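Long-range contacts in PrgZ (Enterococcus faecalis, PDB 4FAJ), which binds peptide pheromones as a membrane-anchored extracellular receptor of the solute-binding protein family 5 and probably serves in peptide uptake: residues A[415-420]-A[464-469]; A[319-324]-A[364-369]; A[252-257]-A[269-274]; A[543-548]-A[557-562]; A[163-168]-A[180-185]. One frame throughout, in Å; residues are numbered along the deposited sequence. Where two conformers were deposited one is given.

Contact 1 of 5, residues A[415-420]-A[464-469]; sequences LLVSDG and LSLSGW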
# COMPACT_ATOMS: atom_id res chain seq x y z
N LEU A 415 -6.70 -19.17 8.16
CA LEU A 415 -5.91 -18.30 7.30
C LEU A 415 -6.81 -17.55 6.31
O LEU A 415 -7.36 -18.15 5.38
CB LEU A 415 -4.87 -19.14 6.54
CG LEU A 415 -3.99 -18.42 5.52
CD1 LEU A 415 -3.35 -17.16 6.12
CD2 LEU A 415 -2.92 -19.36 4.99
N LEU A 416 -6.96 -16.25 6.52
CA LEU A 416 -7.74 -15.39 5.63
C LEU A 416 -6.93 -15.02 4.39
O LEU A 416 -5.76 -14.64 4.48
CB LEU A 416 -8.18 -14.10 6.32
CG LEU A 416 -9.32 -14.16 7.34
CD1 LEU A 416 -9.71 -12.75 7.78
CD2 LEU A 416 -10.52 -14.93 6.77
N VAL A 417 -7.57 -15.14 3.23
CA VAL A 417 -6.97 -14.76 1.97
C VAL A 417 -8.02 -14.10 1.08
O VAL A 417 -9.22 -14.35 1.23
CB VAL A 417 -6.36 -15.97 1.23
CG1 VAL A 417 -5.32 -16.67 2.09
CG2 VAL A 417 -7.46 -16.97 0.80
N SER A 418 -7.56 -13.27 0.17
CA SER A 418 -8.41 -12.70 -0.87
C SER A 418 -8.94 -13.83 -1.77
O SER A 418 -8.26 -14.85 -1.94
CB SER A 418 -7.62 -11.68 -1.68
OG SER A 418 -8.37 -11.22 -2.80
N ASP A 419 -10.14 -13.69 -2.32
CA ASP A 419 -10.73 -14.81 -3.08
C ASP A 419 -10.29 -14.90 -4.56
O ASP A 419 -10.88 -15.66 -5.33
CB ASP A 419 -12.26 -14.85 -2.93
CG ASP A 419 -12.94 -13.57 -3.36
OD1 ASP A 419 -12.25 -12.65 -3.84
OD2 ASP A 419 -14.18 -13.49 -3.21
N GLY A 420 -9.26 -14.16 -4.94
CA GLY A 420 -8.64 -14.27 -6.28
C GLY A 420 -7.87 -15.58 -6.47
O GLY A 420 -7.53 -16.28 -5.49
N LEU A 464 -4.74 -15.93 11.39
CA LEU A 464 -3.68 -15.63 10.43
C LEU A 464 -4.27 -14.89 9.24
O LEU A 464 -5.42 -15.12 8.84
CB LEU A 464 -3.01 -16.90 9.90
CG LEU A 464 -2.27 -17.83 10.83
CD1 LEU A 464 -1.98 -19.12 10.08
CD2 LEU A 464 -0.98 -17.18 11.33
N SER A 465 -3.44 -14.06 8.61
CA SER A 465 -3.86 -13.32 7.43
C SER A 465 -2.75 -13.25 6.39
O SER A 465 -1.62 -12.86 6.71
CB SER A 465 -4.25 -11.91 7.86
OG SER A 465 -4.50 -11.09 6.73
N LEU A 466 -3.07 -13.61 5.15
CA LEU A 466 -2.15 -13.39 4.03
C LEU A 466 -2.43 -11.99 3.50
O LEU A 466 -3.35 -11.78 2.70
CB LEU A 466 -2.36 -14.42 2.92
CG LEU A 466 -1.48 -14.25 1.68
CD1 LEU A 466 -0.01 -14.25 2.07
CD2 LEU A 466 -1.75 -15.37 0.67
N SER A 467 -1.64 -11.04 3.98
CA SER A 467 -1.76 -9.64 3.59
C SER A 467 -0.37 -9.00 3.55
O SER A 467 0.59 -9.51 4.15
CB SER A 467 -2.70 -8.89 4.56
OG SER A 467 -2.47 -9.24 5.93
N GLY A 468 -0.27 -7.89 2.82
CA GLY A 468 1.02 -7.25 2.59
C GLY A 468 0.99 -5.75 2.58
O GLY A 468 -0.06 -5.12 2.76
N TRP A 469 2.17 -5.17 2.38
CA TRP A 469 2.35 -3.73 2.37
C TRP A 469 3.23 -3.39 1.19
O TRP A 469 4.25 -4.07 0.96
CB TRP A 469 3.04 -3.29 3.67
CG TRP A 469 3.18 -1.77 3.81
CD1 TRP A 469 4.30 -1.02 3.61
CD2 TRP A 469 2.15 -0.87 4.20
NE1 TRP A 469 4.02 0.31 3.84
CE2 TRP A 469 2.71 0.43 4.21
CE3 TRP A 469 0.80 -1.03 4.53
CZ2 TRP A 469 1.96 1.56 4.55
CZ3 TRP A 469 0.06 0.10 4.87
CH2 TRP A 469 0.64 1.37 4.87
O HOH W 1 -4.61 -12.43 0.22

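Contact 2 of 5, residues A[319-324]-A[364-369]; sequences TMFLEM and VGVVPK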
# COMPACT_ATOMS: atom_id res chain seq x y z
N THR A 319 6.08 -6.40 0.31
CA THR A 319 6.26 -7.67 1.00
C THR A 319 4.87 -8.24 1.35
O THR A 319 4.03 -7.53 1.91
CB THR A 319 7.07 -7.47 2.30
OG1 THR A 319 8.38 -6.97 1.98
CG2 THR A 319 7.20 -8.81 3.08
N MET A 320 4.65 -9.51 1.02
CA MET A 320 3.46 -10.23 1.50
C MET A 320 3.81 -10.97 2.81
O MET A 320 4.85 -11.64 2.89
CB MET A 320 2.93 -11.21 0.45
CG MET A 320 2.30 -10.57 -0.77
SD MET A 320 0.85 -9.54 -0.42
CE MET A 320 -0.24 -10.70 0.40
N PHE A 321 2.95 -10.81 3.81
CA PHE A 321 3.15 -11.36 5.16
C PHE A 321 2.10 -12.41 5.51
O PHE A 321 1.02 -12.44 4.90
CB PHE A 321 3.01 -10.27 6.22
CG PHE A 321 3.92 -9.10 6.07
CD1 PHE A 321 5.26 -9.18 6.43
CD2 PHE A 321 3.42 -7.87 5.65
CE1 PHE A 321 6.09 -8.08 6.33
CE2 PHE A 321 4.26 -6.76 5.54
CZ PHE A 321 5.59 -6.86 5.87
N LEU A 322 2.41 -13.24 6.51
CA LEU A 322 1.40 -13.82 7.39
C LEU A 322 1.36 -12.92 8.62
O LEU A 322 2.31 -12.90 9.43
CB LEU A 322 1.73 -15.25 7.81
CG LEU A 322 1.44 -16.37 6.83
CD1 LEU A 322 1.76 -17.71 7.44
CD2 LEU A 322 -0.01 -16.36 6.39
N GLU A 323 0.29 -12.13 8.72
CA GLU A 323 0.04 -11.38 9.93
C GLU A 323 -0.60 -12.32 10.94
O GLU A 323 -1.35 -13.22 10.56
CB GLU A 323 -0.85 -10.18 9.67
CG GLU A 323 -0.17 -9.09 8.88
CD GLU A 323 -0.91 -7.76 8.94
OE1 GLU A 323 -0.80 -7.07 9.99
OE2 GLU A 323 -1.57 -7.41 7.95
N MET A 324 -0.30 -12.11 12.21
CA MET A 324 -0.69 -13.03 13.28
C MET A 324 -1.36 -12.26 14.41
O MET A 324 -0.78 -11.30 14.94
CB MET A 324 0.54 -13.74 13.81
CG MET A 324 1.12 -14.79 12.86
SD MET A 324 2.76 -15.39 13.36
CE MET A 324 3.72 -13.90 13.30
N VAL A 364 13.80 -11.64 2.49
CA VAL A 364 14.96 -11.80 3.38
C VAL A 364 14.72 -11.12 4.72
O VAL A 364 15.51 -11.25 5.64
CB VAL A 364 16.24 -11.22 2.76
CG1 VAL A 364 16.66 -12.02 1.52
CG2 VAL A 364 16.08 -9.72 2.44
N GLY A 365 13.64 -10.37 4.83
CA GLY A 365 13.29 -9.66 6.05
C GLY A 365 11.94 -9.01 5.85
O GLY A 365 11.24 -9.30 4.86
N VAL A 366 11.55 -8.14 6.77
CA VAL A 366 10.30 -7.38 6.63
C VAL A 366 10.41 -6.42 5.44
O VAL A 366 9.48 -6.30 4.64
CB VAL A 366 9.99 -6.62 7.93
CG1 VAL A 366 8.87 -5.62 7.76
CG2 VAL A 366 9.68 -7.62 9.08
N VAL A 367 11.55 -5.74 5.34
CA VAL A 367 11.76 -4.71 4.32
C VAL A 367 12.22 -5.38 3.03
O VAL A 367 13.07 -6.26 3.08
CB VAL A 367 12.82 -3.67 4.76
CG1 VAL A 367 13.08 -2.66 3.66
CG2 VAL A 367 12.37 -2.96 6.03
N PRO A 368 11.61 -5.00 1.89
CA PRO A 368 12.00 -5.57 0.61
C PRO A 368 13.32 -5.04 0.04
O PRO A 368 13.78 -3.99 0.44
CB PRO A 368 10.85 -5.19 -0.31
CG PRO A 368 10.26 -3.95 0.28
CD PRO A 368 10.46 -4.07 1.76
N LYS A 369 13.90 -5.79 -0.90
CA LYS A 369 15.14 -5.39 -1.57
C LYS A 369 14.86 -4.34 -2.65
O LYS A 369 13.73 -4.21 -3.14
CB LYS A 369 15.82 -6.61 -2.21
CG LYS A 369 16.33 -7.60 -1.20
CD LYS A 369 16.54 -9.00 -1.79
CE LYS A 369 17.97 -9.31 -2.10
NZ LYS A 369 18.12 -10.80 -2.32

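Contact 3 of 5, residues A[252-257]-A[269-274]; sequences KWTISK and MDKINF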
# COMPACT_ATOMS: atom_id res chain seq x y z
N LYS A 252 -16.15 -3.23 -12.76
CA LYS A 252 -15.82 -2.37 -13.90
C LYS A 252 -15.92 -0.91 -13.51
O LYS A 252 -16.80 -0.53 -12.74
CB LYS A 252 -16.84 -2.57 -15.01
CG LYS A 252 -16.80 -3.88 -15.66
CD LYS A 252 -17.83 -3.90 -16.78
CE LYS A 252 -17.71 -5.16 -17.59
NZ LYS A 252 -17.95 -6.36 -16.78
N TRP A 253 -15.03 -0.09 -14.06
CA TRP A 253 -15.20 1.36 -14.00
C TRP A 253 -14.49 2.04 -15.16
O TRP A 253 -13.63 1.44 -15.84
CB TRP A 253 -14.77 1.93 -12.64
CG TRP A 253 -13.39 1.62 -12.23
CD1 TRP A 253 -12.28 2.39 -12.42
CD2 TRP A 253 -12.95 0.45 -11.53
NE1 TRP A 253 -11.17 1.77 -11.89
CE2 TRP A 253 -11.55 0.58 -11.35
CE3 TRP A 253 -13.59 -0.69 -11.05
CZ2 TRP A 253 -10.80 -0.39 -10.70
CZ3 TRP A 253 -12.84 -1.66 -10.42
CH2 TRP A 253 -11.46 -1.50 -10.23
N THR A 254 -14.86 3.30 -15.40
CA THR A 254 -14.29 4.09 -16.50
C THR A 254 -13.90 5.49 -16.01
O THR A 254 -14.63 6.11 -15.23
CB THR A 254 -15.31 4.25 -17.67
OG1 THR A 254 -15.64 2.97 -18.22
CG2 THR A 254 -14.73 5.16 -18.77
N ILE A 255 -12.73 5.96 -16.45
CA ILE A 255 -12.31 7.34 -16.22
C ILE A 255 -12.14 8.02 -17.57
O ILE A 255 -11.81 7.36 -18.56
CB ILE A 255 -11.01 7.44 -15.36
CG1 ILE A 255 -9.78 6.95 -16.15
CG2 ILE A 255 -11.18 6.66 -14.05
CD1 ILE A 255 -8.45 6.86 -15.34
N SER A 256 -12.37 9.33 -17.61
CA SER A 256 -12.36 10.08 -18.86
C SER A 256 -11.56 11.37 -18.68
O SER A 256 -11.53 11.93 -17.59
CB SER A 256 -13.80 10.41 -19.27
OG SER A 256 -14.55 9.22 -19.46
N LYS A 257 -10.96 11.85 -19.76
CA LYS A 257 -10.13 13.04 -19.67
C LYS A 257 -10.86 14.22 -19.02
O LYS A 257 -11.98 14.54 -19.40
CB LYS A 257 -9.60 13.47 -21.05
CG LYS A 257 -8.71 14.71 -20.98
CD LYS A 257 -8.08 15.04 -22.32
CE LYS A 257 -7.56 16.47 -22.34
NZ LYS A 257 -6.51 16.70 -23.37
N MET A 269 -5.30 10.41 -23.63
CA MET A 269 -6.36 9.42 -23.56
C MET A 269 -7.73 10.08 -23.37
O MET A 269 -7.88 10.97 -22.53
CB MET A 269 -6.11 8.42 -22.43
CG MET A 269 -4.85 7.58 -22.61
SD MET A 269 -4.90 6.48 -24.03
CE MET A 269 -6.10 5.25 -23.52
N ASP A 270 -8.70 9.64 -24.16
CA ASP A 270 -10.09 10.09 -24.04
C ASP A 270 -10.76 9.38 -22.87
O ASP A 270 -11.48 9.99 -22.09
CB ASP A 270 -10.87 9.77 -25.31
CG ASP A 270 -10.37 10.54 -26.53
OD1 ASP A 270 -9.73 11.60 -26.39
OD2 ASP A 270 -10.64 10.07 -27.65
N LYS A 271 -10.53 8.08 -22.78
CA LYS A 271 -10.98 7.31 -21.63
C LYS A 271 -10.21 6.02 -21.48
O LYS A 271 -9.63 5.48 -22.44
CB LYS A 271 -12.48 7.02 -21.68
CG LYS A 271 -12.98 6.45 -22.98
CD LYS A 271 -14.44 5.92 -22.85
CE LYS A 271 -14.45 4.39 -22.73
NZ LYS A 271 -15.73 3.79 -22.23
N ILE A 272 -10.20 5.54 -20.25
CA ILE A 272 -9.59 4.28 -19.89
C ILE A 272 -10.62 3.50 -19.09
O ILE A 272 -11.19 4.03 -18.13
CB ILE A 272 -8.30 4.50 -19.04
CG1 ILE A 272 -7.43 5.60 -19.64
CG2 ILE A 272 -7.54 3.19 -18.91
CD1 ILE A 272 -6.20 5.93 -18.81
N ASN A 273 -10.88 2.27 -19.52
CA ASN A 273 -11.78 1.34 -18.83
C ASN A 273 -10.97 0.40 -17.94
O ASN A 273 -9.82 0.10 -18.24
CB ASN A 273 -12.59 0.53 -19.85
CG ASN A 273 -13.34 1.42 -20.83
OD1 ASN A 273 -13.06 1.42 -22.04
ND2 ASN A 273 -14.27 2.19 -20.32
N PHE A 274 -11.57 -0.06 -16.84
CA PHE A 274 -10.91 -1.02 -15.96
C PHE A 274 -11.82 -2.22 -15.72
O PHE A 274 -13.03 -2.06 -15.60
CB PHE A 274 -10.52 -0.37 -14.64
CG PHE A 274 -9.51 0.73 -14.79
CD1 PHE A 274 -8.15 0.47 -14.63
CD2 PHE A 274 -9.91 2.01 -15.12
CE1 PHE A 274 -7.21 1.47 -14.80
CE2 PHE A 274 -8.96 3.03 -15.29
CZ PHE A 274 -7.60 2.74 -15.13
O HOH W 2 -17.88 4.00 -19.97

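Contact 4 of 5, residues A[543-548]-A[557-562]; sequences IKNVLM and YKKMRI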
# COMPACT_ATOMS: atom_id res chain seq x y z
N ILE A 543 0.30 0.39 -26.41
CA ILE A 543 0.26 1.22 -25.20
C ILE A 543 1.61 1.87 -24.95
O ILE A 543 2.60 1.17 -24.76
CB ILE A 543 -0.09 0.38 -23.93
CG1 ILE A 543 -1.42 -0.37 -24.10
CG2 ILE A 543 -0.10 1.27 -22.67
CD1 ILE A 543 -2.53 0.45 -24.64
N LYS A 544 1.63 3.20 -24.93
CA LYS A 544 2.86 3.94 -24.70
C LYS A 544 2.78 4.87 -23.49
O LYS A 544 1.70 5.35 -23.13
CB LYS A 544 3.22 4.82 -25.90
CG LYS A 544 3.19 4.13 -27.25
CD LYS A 544 4.22 3.05 -27.39
CE LYS A 544 4.07 2.37 -28.75
NZ LYS A 544 5.02 1.25 -28.91
N ASN A 545 3.94 5.08 -22.87
CA ASN A 545 4.16 6.13 -21.88
C ASN A 545 3.34 6.03 -20.60
O ASN A 545 2.94 7.04 -20.05
CB ASN A 545 3.93 7.51 -22.50
CG ASN A 545 4.88 8.54 -21.95
OD1 ASN A 545 5.89 8.20 -21.35
ND2 ASN A 545 4.56 9.82 -22.15
N VAL A 546 3.11 4.81 -20.13
CA VAL A 546 2.49 4.60 -18.83
C VAL A 546 3.63 4.56 -17.82
O VAL A 546 4.60 3.84 -18.03
CB VAL A 546 1.73 3.28 -18.79
CG1 VAL A 546 1.28 2.99 -17.39
CG2 VAL A 546 0.54 3.35 -19.78
N LEU A 547 3.51 5.31 -16.74
CA LEU A 547 4.53 5.32 -15.69
C LEU A 547 4.16 4.24 -14.66
O LEU A 547 3.05 4.24 -14.14
CB LEU A 547 4.59 6.70 -15.03
CG LEU A 547 5.93 7.38 -14.93
CD1 LEU A 547 6.52 7.57 -16.33
CD2 LEU A 547 5.79 8.72 -14.21
N MET A 548 5.08 3.32 -14.38
CA MET A 548 4.86 2.27 -13.39
C MET A 548 5.83 2.50 -12.22
O MET A 548 7.02 2.69 -12.44
CB MET A 548 5.12 0.91 -14.03
CG MET A 548 4.76 -0.29 -13.15
SD MET A 548 5.07 -1.87 -13.97
CE MET A 548 4.31 -2.99 -12.81
N TYR A 557 -1.28 7.08 -15.51
CA TYR A 557 -1.72 7.05 -16.90
C TYR A 557 -1.79 8.44 -17.54
O TYR A 557 -2.24 8.57 -18.68
CB TYR A 557 -3.09 6.40 -16.96
CG TYR A 557 -3.16 5.03 -16.33
CD1 TYR A 557 -2.41 3.98 -16.83
CD2 TYR A 557 -3.99 4.78 -15.24
CE1 TYR A 557 -2.48 2.71 -16.26
CE2 TYR A 557 -4.06 3.53 -14.67
CZ TYR A 557 -3.32 2.49 -15.19
OH TYR A 557 -3.39 1.24 -14.61
N LYS A 558 -1.35 9.47 -16.82
CA LYS A 558 -1.50 10.86 -17.27
C LYS A 558 -1.07 11.07 -18.73
O LYS A 558 -1.79 11.68 -19.50
CB LYS A 558 -0.70 11.80 -16.36
CG LYS A 558 -0.66 13.26 -16.86
CD LYS A 558 0.00 14.19 -15.82
CE LYS A 558 0.30 15.54 -16.42
NZ LYS A 558 1.06 16.40 -15.47
N LYS A 559 0.11 10.57 -19.08
CA LYS A 559 0.69 10.82 -20.40
C LYS A 559 0.56 9.60 -21.32
O LYS A 559 1.17 9.56 -22.40
CB LYS A 559 2.16 11.25 -20.26
CG LYS A 559 2.35 12.61 -19.60
CD LYS A 559 3.83 13.04 -19.64
CE LYS A 559 4.15 14.16 -18.64
NZ LYS A 559 4.25 15.51 -19.29
N MET A 560 -0.26 8.64 -20.92
CA MET A 560 -0.53 7.44 -21.72
C MET A 560 -1.05 7.81 -23.10
O MET A 560 -1.81 8.77 -23.24
CB MET A 560 -1.57 6.57 -21.00
CG MET A 560 -2.00 5.30 -21.71
SD MET A 560 -3.19 4.38 -20.70
CE MET A 560 -3.49 2.97 -21.76
N ARG A 561 -0.64 7.06 -24.12
CA ARG A 561 -1.20 7.20 -25.47
C ARG A 561 -1.19 5.87 -26.24
O ARG A 561 -0.45 4.95 -25.88
CB ARG A 561 -0.45 8.27 -26.27
CG ARG A 561 0.96 7.89 -26.67
CD ARG A 561 1.65 9.03 -27.41
NE ARG A 561 2.83 8.54 -28.12
CZ ARG A 561 4.05 8.43 -27.61
NH1 ARG A 561 4.30 8.78 -26.36
NH2 ARG A 561 5.05 7.97 -28.35
N ILE A 562 -2.01 5.78 -27.28
CA ILE A 562 -2.11 4.59 -28.11
C ILE A 562 -1.48 4.91 -29.46
O ILE A 562 -1.91 5.84 -30.13
CB ILE A 562 -3.58 4.14 -28.32
CG1 ILE A 562 -4.33 4.00 -26.98
CG2 ILE A 562 -3.64 2.82 -29.08
CD1 ILE A 562 -3.66 3.04 -26.00
O HOH W 3 1.83 8.41 -17.81

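Contact 5 of 5, residues A[163-168]-A[180-185]; sequences SAIKNA and TLAVKS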
# COMPACT_ATOMS: atom_id res chain seq x y z
N SER A 163 2.41 12.10 11.24
CA SER A 163 3.08 12.17 12.55
C SER A 163 4.25 13.12 12.59
O SER A 163 4.56 13.66 13.65
CB SER A 163 3.54 10.78 12.99
OG SER A 163 2.44 9.91 13.07
N ALA A 164 4.90 13.35 11.45
CA ALA A 164 6.02 14.30 11.36
C ALA A 164 5.64 15.76 11.65
O ALA A 164 6.48 16.55 12.07
CB ALA A 164 6.68 14.19 9.98
N ILE A 165 4.37 16.11 11.43
CA ILE A 165 3.92 17.49 11.55
C ILE A 165 3.69 17.85 13.01
O ILE A 165 3.11 17.06 13.76
CB ILE A 165 2.62 17.73 10.74
CG1 ILE A 165 2.88 17.48 9.25
CG2 ILE A 165 2.07 19.15 10.95
CD1 ILE A 165 1.61 17.52 8.39
N LYS A 166 4.13 19.04 13.40
CA LYS A 166 3.98 19.50 14.78
C LYS A 166 2.51 19.42 15.23
O LYS A 166 1.59 19.77 14.49
CB LYS A 166 4.50 20.92 14.97
CG LYS A 166 4.79 21.29 16.42
CD LYS A 166 4.51 22.76 16.73
CE LYS A 166 5.34 23.69 15.89
NZ LYS A 166 5.32 25.11 16.37
N ASN A 167 2.33 18.91 16.45
CA ASN A 167 1.03 18.72 17.10
C ASN A 167 0.21 17.53 16.60
O ASN A 167 -0.81 17.21 17.20
CB ASN A 167 0.19 20.01 17.08
CG ASN A 167 0.81 21.11 17.90
OD1 ASN A 167 1.46 20.85 18.91
ND2 ASN A 167 0.63 22.36 17.47
N ALA A 168 0.65 16.85 15.54
CA ALA A 168 -0.08 15.68 15.04
C ALA A 168 -0.15 14.59 16.12
O ALA A 168 -1.15 13.89 16.23
CB ALA A 168 0.55 15.13 13.77
N THR A 180 -4.93 22.82 15.95
CA THR A 180 -3.55 23.04 16.36
C THR A 180 -2.53 22.42 15.40
O THR A 180 -1.34 22.66 15.54
CB THR A 180 -3.29 22.50 17.81
OG1 THR A 180 -3.42 21.08 17.84
CG2 THR A 180 -4.28 23.12 18.81
N LEU A 181 -2.97 21.62 14.43
CA LEU A 181 -2.04 21.03 13.44
C LEU A 181 -1.21 22.16 12.81
O LEU A 181 -1.77 23.16 12.37
CB LEU A 181 -2.79 20.24 12.37
CG LEU A 181 -1.96 19.36 11.43
CD1 LEU A 181 -1.30 18.20 12.18
CD2 LEU A 181 -2.81 18.83 10.29
N ALA A 182 0.11 22.02 12.81
CA ALA A 182 1.00 23.11 12.40
C ALA A 182 1.07 23.23 10.88
O ALA A 182 2.13 23.04 10.27
CB ALA A 182 2.39 22.94 13.01
N VAL A 183 -0.09 23.51 10.29
CA VAL A 183 -0.23 23.79 8.87
C VAL A 183 -1.13 25.01 8.75
O VAL A 183 -2.18 25.07 9.38
CB VAL A 183 -0.88 22.60 8.14
CG1 VAL A 183 -1.06 22.93 6.66
CG2 VAL A 183 -0.05 21.33 8.33
N LYS A 184 -0.71 26.00 7.95
CA LYS A 184 -1.53 27.19 7.74
C LYS A 184 -1.44 27.74 6.32
O LYS A 184 -0.42 27.58 5.64
CB LYS A 184 -1.16 28.28 8.75
CG LYS A 184 0.14 29.03 8.44
CD LYS A 184 0.46 30.06 9.52
CE LYS A 184 1.73 30.81 9.20
NZ LYS A 184 1.97 31.95 10.14
N SER A 185 -2.52 28.41 5.89
CA SER A 185 -2.52 29.18 4.65
C SER A 185 -2.02 30.59 4.90
O SER A 185 -2.23 31.16 5.98
CB SER A 185 -3.93 29.23 4.05
OG SER A 185 -4.86 29.71 5.02

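Contact 1 of 5, residues A[415-420]-A[464-469]
Leu415 reaches across to Leu464 with its CD1 methyl, which lies 3.8 Å from Leu464 CB. The two strands run parallel as neighbours in the large mixed sheet, and the chain between them makes beta-alpha-beta crossovers through strand 442-448. Leu415 has CG opposite its backbone N (chi1 176°), which carries the branch toward strand 464-470, where CD1 also comes within 3.7 Å of Leu466 N. Further along the same face Val417 CG1 crosses Leu466 at a slant, 3.8 Å from its CB, and strand 311-324 adds Met320 against Leu466 and Leu322 against Leu415. The other face carries Leu416 and Ser465, both packed on Phe453 of helix 450-459. Leu416 is held through both its backbone N-H and its C=O: its N gives a nearly straight bond of 3.0 Å to Leu464 O, while its O takes one of 3.0 Å from Leu466 N. Beyond this point strand 464-470 bends away, and its Gly468 and Trp469 pair with the bound peptide, extending the sheet into the ligand. Where the strands part, one water spans the gap, accepting from Ser418 N at 3.1 Å and donating to Leu466 O at 2.9 Å.

Contact 2 of 5, residues A[319-324]-A[364-369]
Thr319 and Val366 meet because the threonine turns OG1 opposite its own carbonyl carbon (chi1 -62°), pointing the hydroxyl at the loop 364-369. Val366 in turn holds CG1 trans to the amide nitrogen (chi1 169°), which brings that methyl to the rim of the Phe321 ring. The hydroxyl donates to Val366 O over 3.0 Å, approaching from a tilt of 32° out of the carbonyl plane. The second branch of Thr319, CG2, rests on one face of the Phe321 ring, 3.5 Å above its plane and offset toward the rim. Val366 CG1 comes to the ring's edge instead, 4.0 Å from both Phe321 CE1 and CZ, so face and edge are used by different residues. Pro368 CD also lies close to the hydroxyl, 3.6 Å from Thr319 OG1. Strand 311-324 here belongs to the large mixed sheet, bonded to strand 464-470 next to it, while Phe479 of helix 477-480 touches Thr319, Phe321 and Pro368 together. The loop forms no ladder with the strand, and Glu518 and Gln532 bind it as well; between the two segments one directed hydroxyl bond, among apolar groups, gives the buried carbonyl of Val366 a partner.

Contact 3 of 5, residues A[252-257]-A[269-274]
Trp253 and Phe274 face each other across a beta hairpin whose antiparallel strands, 252-257 and 271-276, are the inner pair of a four-stranded mixed sheet; the long connecting loop carries Asp263 and Asp266, which bind a zinc ion. Backbone bonds come first. Trp253 with Phe274 and Ile255 with Ile272 are hydrogen-bonded pairs, the shortest bond being Phe274 N to Trp253 O at 2.7 Å; one further bond, Lys257 N to Asp270 O (3.0 Å), follows at the loop end. Between them the non-hydrogen-bonded pairs Thr254-Asn273 and Ser256-Lys271 turn their side chains to the other face. On this polar face a water lies 3.0 Å from Thr254 OG1 and is weakly bonded to Lys271 NZ. The main aromatic contact is CH-pi: Trp253, its CG lodged between N and carbonyl carbon (chi1 56°), leans over so that Phe274 CB stands 3.7 Å from the centroid of its five-membered ring. That ring and the phenyl ring are inclined by only 15°, yet displaced so far that little of one lies over the other. Ile255 continues the apolar face, packing on Leu86 and Val90 of helix 81-90, and its CD1 meets the edge of the Phe274 ring, 3.9 Å from CE2.

Contact 4 of 5, residues A[543-548]-A[557-562]
Lys544 and Arg561 form an antiparallel hydrogen-bonded pair, with Lys544 N giving to Arg561 O at 2.9 Å and Arg561 N returning a bond to Lys544 O at 3.1 Å. Arg561 runs extended from CG to NE beside Lys544, so that one face of its guanidinium lies over Lys544 CB, which sits 4.0 Å from the plane and over its centre, and NH2 finds its partner in a salt bridge with Glu563. The two strands are one end of a C-terminal hairpin whose other end pairs 547-548 with 555-556. Asn545, with a positive phi of 63°, and the type I turn from Tyr557 to Met560 interrupt the ladder between these ends. There a water replaces direct pairing, donating to Asn545 O at 2.9 Å and accepting from Lys559 N at 3.0 Å. The apolar contacts gather round Met560, which stretches straight out from its backbone (chi1 178°). Its CG lies alongside Val546 CG2 at 3.7 Å, and its CE meets Ile543 CG2 at 3.9 Å; Val546 CG1 leans on Tyr557 CD1. Met560 and Tyr557 also pack on Ile272. On the turn, Lys559 NZ bonds to the zinc ligand Asp266 and Lys558 NZ to the zinc ligand Asp263.

Contact 5 of 5, residues A[163-168]-A[180-185]
Ala182 N donates to Lys166 O over 3.2 Å, joining an inverse gamma turn centred on Ala182 to a type II turn that runs from Ile165 to Ala168. In that turn Asn167 takes the third position with a positive phi of 76°, directly before helix 168-172. Its side chain makes no capping bond to the helix; instead ND2 points to the other segment and donates to Thr180 O at 2.8 Å. The acceptor lies close to the amide plane of Asn167, while the N-H comes in tilted 35° from the carbonyl plane of Thr180. At the other end of the amide OD1 is bonded to Gln176, which fixes its rotation. The apolar half of the contact centres on Ile165 CG2, 3.7 Å from Leu181 CD1 and 4.0 Å from Val183 CG2, the side chains meeting at a slant. The same Leu181 CD1 touches Ala168 CB, and Trp146 of helix 139-150 packs on both Leu181 and Val183. Lys166 CB lies 3.5 Å from Ala182 CB, and its chain then bends away so that NZ reaches a salt bridge with Glu194. The contact ties the start of a short helix to the approach of strand 183-186, an outermost strand of an antiparallel sheet. One backbone N-H (Ala182) and one side-chain N-H (Asn167) each give a carbonyl of irregular backbone a partner, while Glu194 of strand 190-194 bonds to the backbones of both segments.

Along the chain the contacts open and close one after another, in the order 5, 3, 2, 1, 4. Contacts 1 and 2 have centres 13 Å apart and share the large mixed sheet, where strands 464-470 and 311-324 are neighbours and Phe321 N meets Ser467 O; together they build the sheet that borders the bound peptide. Contacts 3 and 4 are also 13 Å apart and touch where Met269, Ile272 and Phe274 meet Tyr557 and Met560, so the C-terminal hairpin packs on the sheet of contact 3 beside a zinc site. Contact 5 stands apart, its centre 31 to 36 Å from the others, in a separate antiparallel sheet. Contacts 3, 4 and 5 thus belong to sheets other than the one that meets the peptide in contact 1.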